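Local coordinates for protein endo-1,3-beta-glucanase, family GH16 (Zobellia galactanivorans, PDB 4BPZ) that probably hydrolyses internal beta-1,3 linkages in glucans such as algal laminarin, through the family 16 glycoside hydrolase domain that forms this part of the longer protein, at residues A[62-67]-A[247-252]; A[142-147]-A[159-164]. The protein carries 1 engineered substitution. One frame throughout, in Å; residues are numbered along the deposited sequence.

Contact 1: A[62-67]-A[247-252]; sequences GTLKIR and FEIDYV. With CA (calcium ion), chain E.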
loop_
_atom_site.group_PDB
_atom_site.type_symbol
_atom_site.label_atom_id
_atom_site.label_comp_id
_atom_site.label_asym_id
_atom_site.label_seq_id
_atom_site.Cartn_x
_atom_site.Cartn_y
_atom_site.Cartn_z
ATOM N N GLY A 62 -18.418 -1.721 -9.219
ATOM C CA GLY A 62 -17.188 -1.974 -9.947
ATOM C C GLY A 62 -15.900 -1.501 -9.314
ATOM O O GLY A 62 -14.832 -1.676 -9.909
ATOM N N THR A 63 -15.908 -1.021 -8.052
ATOM C CA THR A 63 -14.714 -0.558 -7.434
ATOM C C THR A 63 -14.660 -0.948 -5.959
ATOM O O THR A 63 -15.702 -1.084 -5.244
ATOM C CB THR A 63 -14.539 0.986 -7.509
ATOM O OG1 THR A 63 -15.553 1.624 -6.758
ATOM C CG2 THR A 63 -14.609 1.548 -8.853
ATOM N N LEU A 64 -13.431 -1.135 -5.465
ATOM C CA LEU A 64 -13.161 -1.246 -4.035
ATOM C C LEU A 64 -13.073 0.137 -3.453
ATOM O O LEU A 64 -12.446 1.033 -4.027
ATOM C CB LEU A 64 -11.761 -1.961 -3.878
ATOM C CG LEU A 64 -11.177 -1.892 -2.467
ATOM C CD1 LEU A 64 -11.976 -2.727 -1.478
ATOM C CD2 LEU A 64 -9.751 -2.379 -2.533
ATOM N N LYS A 65 -13.668 0.324 -2.268
ATOM C CA LYS A 65 -13.418 1.510 -1.492
ATOM C C LYS A 65 -12.790 1.125 -0.189
ATOM O O LYS A 65 -13.248 0.173 0.501
ATOM C CB LYS A 65 -14.750 2.231 -1.129
ATOM C CG LYS A 65 -15.404 2.910 -2.299
ATOM C CD LYS A 65 -16.181 1.968 -3.225
ATOM C CE LYS A 65 -17.174 2.718 -4.069
ATOM N NZ LYS A 65 -17.817 1.800 -5.024
ATOM N N ILE A 66 -11.707 1.838 0.183
ATOM C CA ILE A 66 -11.206 1.849 1.550
ATOM C C ILE A 66 -11.616 3.218 2.107
ATOM O O ILE A 66 -11.480 4.240 1.415
ATOM C CB ILE A 66 -9.654 1.669 1.609
ATOM C CG1 ILE A 66 -9.361 0.263 1.060
ATOM C CG2 ILE A 66 -9.166 1.865 3.020
ATOM C CD1 ILE A 66 -7.827 0.044 0.810
ATOM N N ARG A 67 -12.175 3.212 3.317
ATOM C CA ARG A 67 -12.760 4.447 3.902
ATOM C C ARG A 67 -12.193 4.634 5.260
ATOM O O ARG A 67 -12.302 3.769 6.146
ATOM C CB ARG A 67 -14.279 4.279 3.894
ATOM C CG ARG A 67 -14.997 5.476 4.581
ATOM C CD ARG A 67 -16.465 5.541 4.278
ATOM N NE ARG A 67 -17.128 4.273 4.619
ATOM C CZ ARG A 67 -18.261 3.815 4.064
ATOM N NH1 ARG A 67 -18.916 4.572 3.167
ATOM N NH2 ARG A 67 -18.690 2.605 4.407
ATOM N N PHE A 247 -10.555 6.025 -0.588
ATOM C CA PHE A 247 -9.555 5.621 -1.605
ATOM C C PHE A 247 -10.250 4.588 -2.481
ATOM O O PHE A 247 -10.671 3.554 -1.949
ATOM C CB PHE A 247 -8.409 5.007 -0.813
ATOM C CG PHE A 247 -7.185 4.533 -1.565
ATOM C CD1 PHE A 247 -6.942 4.809 -2.896
ATOM C CD2 PHE A 247 -6.248 3.769 -0.865
ATOM C CE1 PHE A 247 -5.795 4.320 -3.515
ATOM C CE2 PHE A 247 -5.119 3.299 -1.473
ATOM C CZ PHE A 247 -4.887 3.603 -2.777
ATOM N N GLU A 248 -10.497 4.906 -3.726
ATOM C CA GLU A 248 -11.317 4.099 -4.598
ATOM C C GLU A 248 -10.438 3.444 -5.651
ATOM O O GLU A 248 -9.731 4.110 -6.404
ATOM C CB GLU A 248 -12.366 4.975 -5.275
ATOM C CG GLU A 248 -13.315 4.139 -6.070
ATOM C CD GLU A 248 -14.428 4.901 -6.755
ATOM O OE1 GLU A 248 -14.301 6.121 -6.913
ATOM O OE2 GLU A 248 -15.413 4.272 -7.159
ATOM N N ILE A 249 -10.506 2.116 -5.706
ATOM C CA ILE A 249 -9.631 1.323 -6.587
ATOM C C ILE A 249 -10.490 0.556 -7.580
ATOM O O ILE A 249 -11.319 -0.290 -7.228
ATOM C CB ILE A 249 -8.754 0.370 -5.697
ATOM C CG1 ILE A 249 -7.827 1.237 -4.873
ATOM C CG2 ILE A 249 -8.012 -0.583 -6.603
ATOM C CD1 ILE A 249 -7.217 0.501 -3.793
ATOM N N ASP A 250 -10.326 0.859 -8.853
ATOM C CA ASP A 250 -11.076 0.180 -9.931
ATOM C C ASP A 250 -10.590 -1.243 -10.140
ATOM O O ASP A 250 -11.374 -2.175 -10.331
ATOM C CB ASP A 250 -10.941 1.043 -11.196
ATOM C CG ASP A 250 -11.765 0.509 -12.343
ATOM O OD1 ASP A 250 -12.776 -0.195 -12.129
ATOM O OD2 ASP A 250 -11.371 0.825 -13.495
ATOM N N TYR A 251 -9.267 -1.461 -10.109
ATOM C CA TYR A 251 -8.765 -2.790 -10.293
ATOM C C TYR A 251 -7.292 -2.840 -9.767
ATOM O O TYR A 251 -6.620 -1.821 -9.702
ATOM C CB TYR A 251 -8.739 -3.249 -11.785
ATOM C CG TYR A 251 -8.038 -2.388 -12.771
ATOM C CD1 TYR A 251 -6.643 -2.315 -12.835
ATOM C CD2 TYR A 251 -8.776 -1.621 -13.705
ATOM C CE1 TYR A 251 -5.983 -1.586 -13.809
ATOM C CE2 TYR A 251 -8.133 -0.872 -14.667
ATOM C CZ TYR A 251 -6.753 -0.852 -14.750
ATOM O OH TYR A 251 -6.159 -0.068 -15.676
ATOM N N VAL A 252 -6.907 -4.074 -9.501
ATOM C CA VAL A 252 -5.461 -4.449 -9.290
ATOM C C VAL A 252 -5.183 -5.523 -10.310
ATOM O O VAL A 252 -5.941 -6.513 -10.354
ATOM C CB VAL A 252 -5.255 -4.997 -7.861
ATOM C CG1 VAL A 252 -3.835 -5.527 -7.684
ATOM C CG2 VAL A 252 -5.569 -3.920 -6.839
HETATM CA CA CA E . -13.453 -2.394 -11.549
HETATM O O HOH W 1 -12.332 -3.129 -13.534
#
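Gly62 and Asp250 meet at the calcium site of the GH16 beta-sandwich, where strand 63-67 begins beside the corner at which the chain of 247-252 turns. Gly62 suits this turn because its positive phi favours glycine, and its carbonyl O lies 2.3 Å from the calcium. Asp250, at the corner, grips the ion with both its backbone O and its carboxylate, OD1 standing 2.4 Å from the metal. A water, Glu18 O and Glu20 OE2 complete the site, while Asp250 OD2 makes a salt bridge to Arg101. Beyond the ion the strands run in register. Leu64 and Ile249 form a hydrogen-bonded pair, Ile249 N reaching Leu64 O at 2.8 Å and nearly straight (171°), and Ile66 and Phe247 form the next. On the face of these four apolar residues, Leu64 CD2 meets Ile249 CD1 at 4.0 Å, and that same CD1 lies over one face of the Phe247 ring, toward its rim. The opposite face is polar. There Thr63 holds OG1 between its backbone N and carbonyl carbon (chi1 65°), where it donates to the anti lone pair of Glu248 OE2 at 2.7 Å. The extended Glu248 chain carries its carboxylate to that hydroxyl. Lys65, bent at chi2 (79°), folds back so that NZ donates to Thr63 OG1 at 2.9 Å as well as bonding Ser60 OG. NZ stays 4.1 Å from Glu248 OE2, beyond a salt bridge, but would probably help stabilise the charged carboxylate. An apolar inner face, a polar outer face and a calcium ion joining one strand's start to another's corner fit the GH16 jelly roll.

Contact 2: A[142-147]-A[159-164]; sequences SIDILE and HFHWSD. Engineered in segment 142-147: Ser142 (natural residue Glu). With GLC (alpha-D-glucopyranose), chain C.
The imidazole of His161 presents its edge to Asp144 and one face to the sugar: glucose O2 sits 3.3 Å above the ring plane, over its centre, while Asp144 OD2 and a bound water lie at the rim, in plane. The water donates to Ser142 OG and to His159 O and is hydrogen-bonded, 2.8 Å away, to His161 ND1, so it ties both strands together next to the glucose. Ser142 OG is also hydrogen-bonded to Thr116 O. Asp144, one of whose two modelled conformers is described, accepts from glucose O1 through OD2 at 2.8 Å. Glu147, with CG beside its backbone N (chi1 -59°) and an extended chain, reaches glucose O6 with OE1 at 2.8 Å. Without the carboxylate, as with an alanine at Glu147, glucose O6 and the indole NH of Trp111 would probably lose the acceptor they share in OE1. Ser142 is an engineered replacement for glutamate; with it restored, the segment would read as the ExDxxE signature of GH16. Ser142 and His161 form an antiparallel hydrogen-bonded pair, Ser142 N to His161 O being 2.9 Å. On the reverse face Ile143 and Phe160 lie side by side, CG2 of the isoleucine 3.7 Å from CE2 of the ring, a greasy backing to the polar cleft. Strand 142-144 lies between strands 110-118 and 155-163, with strand 170-178 beyond the latter, and Ile143 packs against Leu191 of strand 187-193.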
loop_
_atom_site.group_PDB
_atom_site.type_symbol
_atom_site.label_atom_id
_atom_site.label_comp_id
_atom_site.label_asym_id
_atom_site.label_seq_id
_atom_site.Cartn_x
_atom_site.Cartn_y
_atom_site.Cartn_z
ATOM N N SER A 142 10.832 -3.169 0.762
ATOM C CA SER A 142 9.546 -2.655 0.407
ATOM C C SER A 142 9.630 -1.698 -0.743
ATOM O O SER A 142 10.649 -1.007 -0.929
ATOM C CB SER A 142 9.252 -1.855 1.584
ATOM O OG SER A 142 7.981 -1.230 1.438
ATOM N N ILE A 143 8.589 -1.724 -1.574
ATOM C CA ILE A 143 8.424 -0.830 -2.688
ATOM C C ILE A 143 7.162 -0.007 -2.519
ATOM O O ILE A 143 6.059 -0.565 -2.352
ATOM C CB ILE A 143 8.289 -1.587 -3.960
ATOM C CG1 ILE A 143 9.476 -2.549 -4.162
ATOM C CG2 ILE A 143 8.151 -0.660 -5.215
ATOM C CD1 ILE A 143 9.350 -3.509 -5.305
ATOM N N ASP A 144 7.290 1.319 -2.556
ATOM C CA ASP A 144 6.080 2.163 -2.595
ATOM C C ASP A 144 5.775 2.272 -4.057
ATOM O O ASP A 144 6.695 2.589 -4.865
ATOM C CB ASP A 144 6.297 3.505 -1.746
ATOM C CG ASP A 144 6.510 3.097 -0.257
ATOM O OD1 ASP A 144 5.273 2.910 0.421
ATOM O OD2 ASP A 144 7.407 3.466 0.390
ATOM N N ILE A 145 4.576 1.918 -4.484
ATOM C CA ILE A 145 4.063 2.244 -5.819
ATOM C C ILE A 145 3.368 3.597 -5.792
ATOM O O ILE A 145 3.496 4.375 -6.730
ATOM C CB ILE A 145 3.152 1.123 -6.290
ATOM C CG1 ILE A 145 3.910 -0.215 -6.250
ATOM C CG2 ILE A 145 2.619 1.472 -7.678
ATOM C CD1 ILE A 145 3.047 -1.401 -6.647
ATOM N N LEU A 146 2.657 3.907 -4.722
ATOM C CA LEU A 146 2.028 5.214 -4.567
ATOM C C LEU A 146 1.934 5.503 -3.111
ATOM O O LEU A 146 1.492 4.666 -2.297
ATOM C CB LEU A 146 0.585 5.116 -5.145
ATOM C CG LEU A 146 -0.366 6.326 -4.988
ATOM C CD1 LEU A 146 -1.074 6.369 -3.682
ATOM C CD2 LEU A 146 0.341 7.652 -5.434
ATOM N N GLU A 147 2.363 6.720 -2.663
ATOM C CA GLU A 147 1.894 7.326 -1.449
ATOM C C GLU A 147 1.509 8.764 -1.748
ATOM O O GLU A 147 2.065 9.390 -2.658
ATOM C CB GLU A 147 2.949 7.344 -0.369
ATOM C CG GLU A 147 3.493 5.993 0.045
ATOM C CD GLU A 147 4.580 6.117 1.114
ATOM O OE1 GLU A 147 4.306 6.336 2.303
ATOM O OE2 GLU A 147 5.831 6.093 0.749
ATOM N N HIS A 159 8.773 5.372 -3.502
ATOM C CA HIS A 159 9.921 5.251 -2.602
ATOM C C HIS A 159 10.285 3.872 -2.083
ATOM O O HIS A 159 9.434 3.156 -1.640
ATOM C CB HIS A 159 9.512 5.847 -1.350
ATOM C CG HIS A 159 10.485 6.750 -0.847
ATOM N ND1 HIS A 159 11.422 6.484 0.085
ATOM C CD2 HIS A 159 10.647 8.072 -1.203
ATOM C CE1 HIS A 159 12.128 7.646 0.302
ATOM N NE2 HIS A 159 11.638 8.584 -0.435
ATOM N N PHE A 160 11.526 3.524 -2.110
ATOM C CA PHE A 160 12.039 2.220 -1.762
ATOM C C PHE A 160 12.650 2.251 -0.390
ATOM O O PHE A 160 13.354 3.232 -0.066
ATOM C CB PHE A 160 13.107 1.803 -2.830
ATOM C CG PHE A 160 12.572 1.682 -4.211
ATOM C CD1 PHE A 160 12.419 2.761 -5.075
ATOM C CD2 PHE A 160 12.137 0.394 -4.679
ATOM C CE1 PHE A 160 11.874 2.600 -6.347
ATOM C CE2 PHE A 160 11.630 0.256 -5.933
ATOM C CZ PHE A 160 11.476 1.336 -6.787
ATOM N N HIS A 161 12.434 1.207 0.360
ATOM C CA HIS A 161 13.003 1.080 1.728
ATOM C C HIS A 161 13.586 -0.298 1.863
ATOM O O HIS A 161 12.848 -1.298 1.642
ATOM C CB HIS A 161 11.948 1.277 2.805
ATOM C CG HIS A 161 11.195 2.564 2.761
ATOM N ND1 HIS A 161 10.153 2.876 1.903
ATOM C CD2 HIS A 161 11.472 3.721 3.424
ATOM C CE1 HIS A 161 9.765 4.145 2.137
ATOM N NE2 HIS A 161 10.542 4.635 3.049
ATOM N N TRP A 162 14.868 -0.413 2.222
ATOM C CA TRP A 162 15.473 -1.722 2.316
ATOM C C TRP A 162 16.746 -1.629 3.075
ATOM O O TRP A 162 17.279 -0.532 3.337
ATOM C CB TRP A 162 15.727 -2.357 0.967
ATOM C CG TRP A 162 16.889 -1.839 0.206
ATOM C CD1 TRP A 162 18.144 -2.495 0.095
ATOM C CD2 TRP A 162 16.997 -0.621 -0.580
ATOM N NE1 TRP A 162 18.930 -1.783 -0.740
ATOM C CE2 TRP A 162 18.303 -0.654 -1.219
ATOM C CE3 TRP A 162 16.142 0.430 -0.831
ATOM C CZ2 TRP A 162 18.795 0.403 -1.980
ATOM C CZ3 TRP A 162 16.580 1.494 -1.619
ATOM C CH2 TRP A 162 17.953 1.490 -2.149
ATOM N N SER A 163 17.254 -2.742 3.550
ATOM C CA SER A 163 18.662 -2.828 3.951
ATOM C C SER A 163 19.348 -3.820 3.045
ATOM O O SER A 163 18.723 -4.784 2.588
ATOM C CB SER A 163 18.864 -3.152 5.428
ATOM O OG SER A 163 18.182 -4.305 5.831
ATOM N N ASP A 164 20.582 -3.511 2.674
ATOM C CA ASP A 164 21.380 -4.395 1.838
ATOM C C ASP A 164 21.512 -5.772 2.510
ATOM O O ASP A 164 21.599 -5.844 3.744
ATOM C CB ASP A 164 22.711 -3.749 1.526
ATOM C CG ASP A 164 22.705 -3.129 0.133
ATOM O OD1 ASP A 164 21.666 -2.650 -0.525
ATOM O OD2 ASP A 164 23.819 -3.191 -0.294
HETATM C C1 GLC C . 6.433 3.160 3.263
HETATM C C2 GLC C . 6.887 3.251 4.759
HETATM C C3 GLC C . 5.869 2.449 5.582
HETATM C C4 GLC C . 4.506 2.937 5.349
HETATM C C5 GLC C . 4.232 2.621 3.899
HETATM C C6 GLC C . 2.853 3.029 3.432
HETATM O O1 GLC C . 6.750 1.923 2.661
HETATM O O2 GLC C . 8.191 2.733 4.822
HETATM O O3 GLC C . 6.219 2.575 7.025
HETATM O O4 GLC C . 3.582 2.266 6.227
HETATM O O5 GLC C . 5.166 3.380 3.098
HETATM O O6 GLC C . 2.631 4.427 3.577
HETATM O O HOH W 2 8.890 1.061 0.194
#

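In the fold
The two contacts lie on opposite sides of the chain's centre, about 22 Å between their centres, and do not touch, their nearest atoms being about 5 Å apart. Along the chain contact 2 is nested inside contact 1: residues 142-147 and 159-164 fall within the long loop that pairing of 62-67 with 247-252 closes. Both belong to the one GH16 domain. Strand 222-230 relates them, since it pairs with strand 110-118, the neighbour of 142-144, and also receives the apolar side chains Ile66 and Phe247. Calcium binding therefore sits at a distance from the glucan cleft, where contact 2 holds the sugar, consistent with a structural role for the ion.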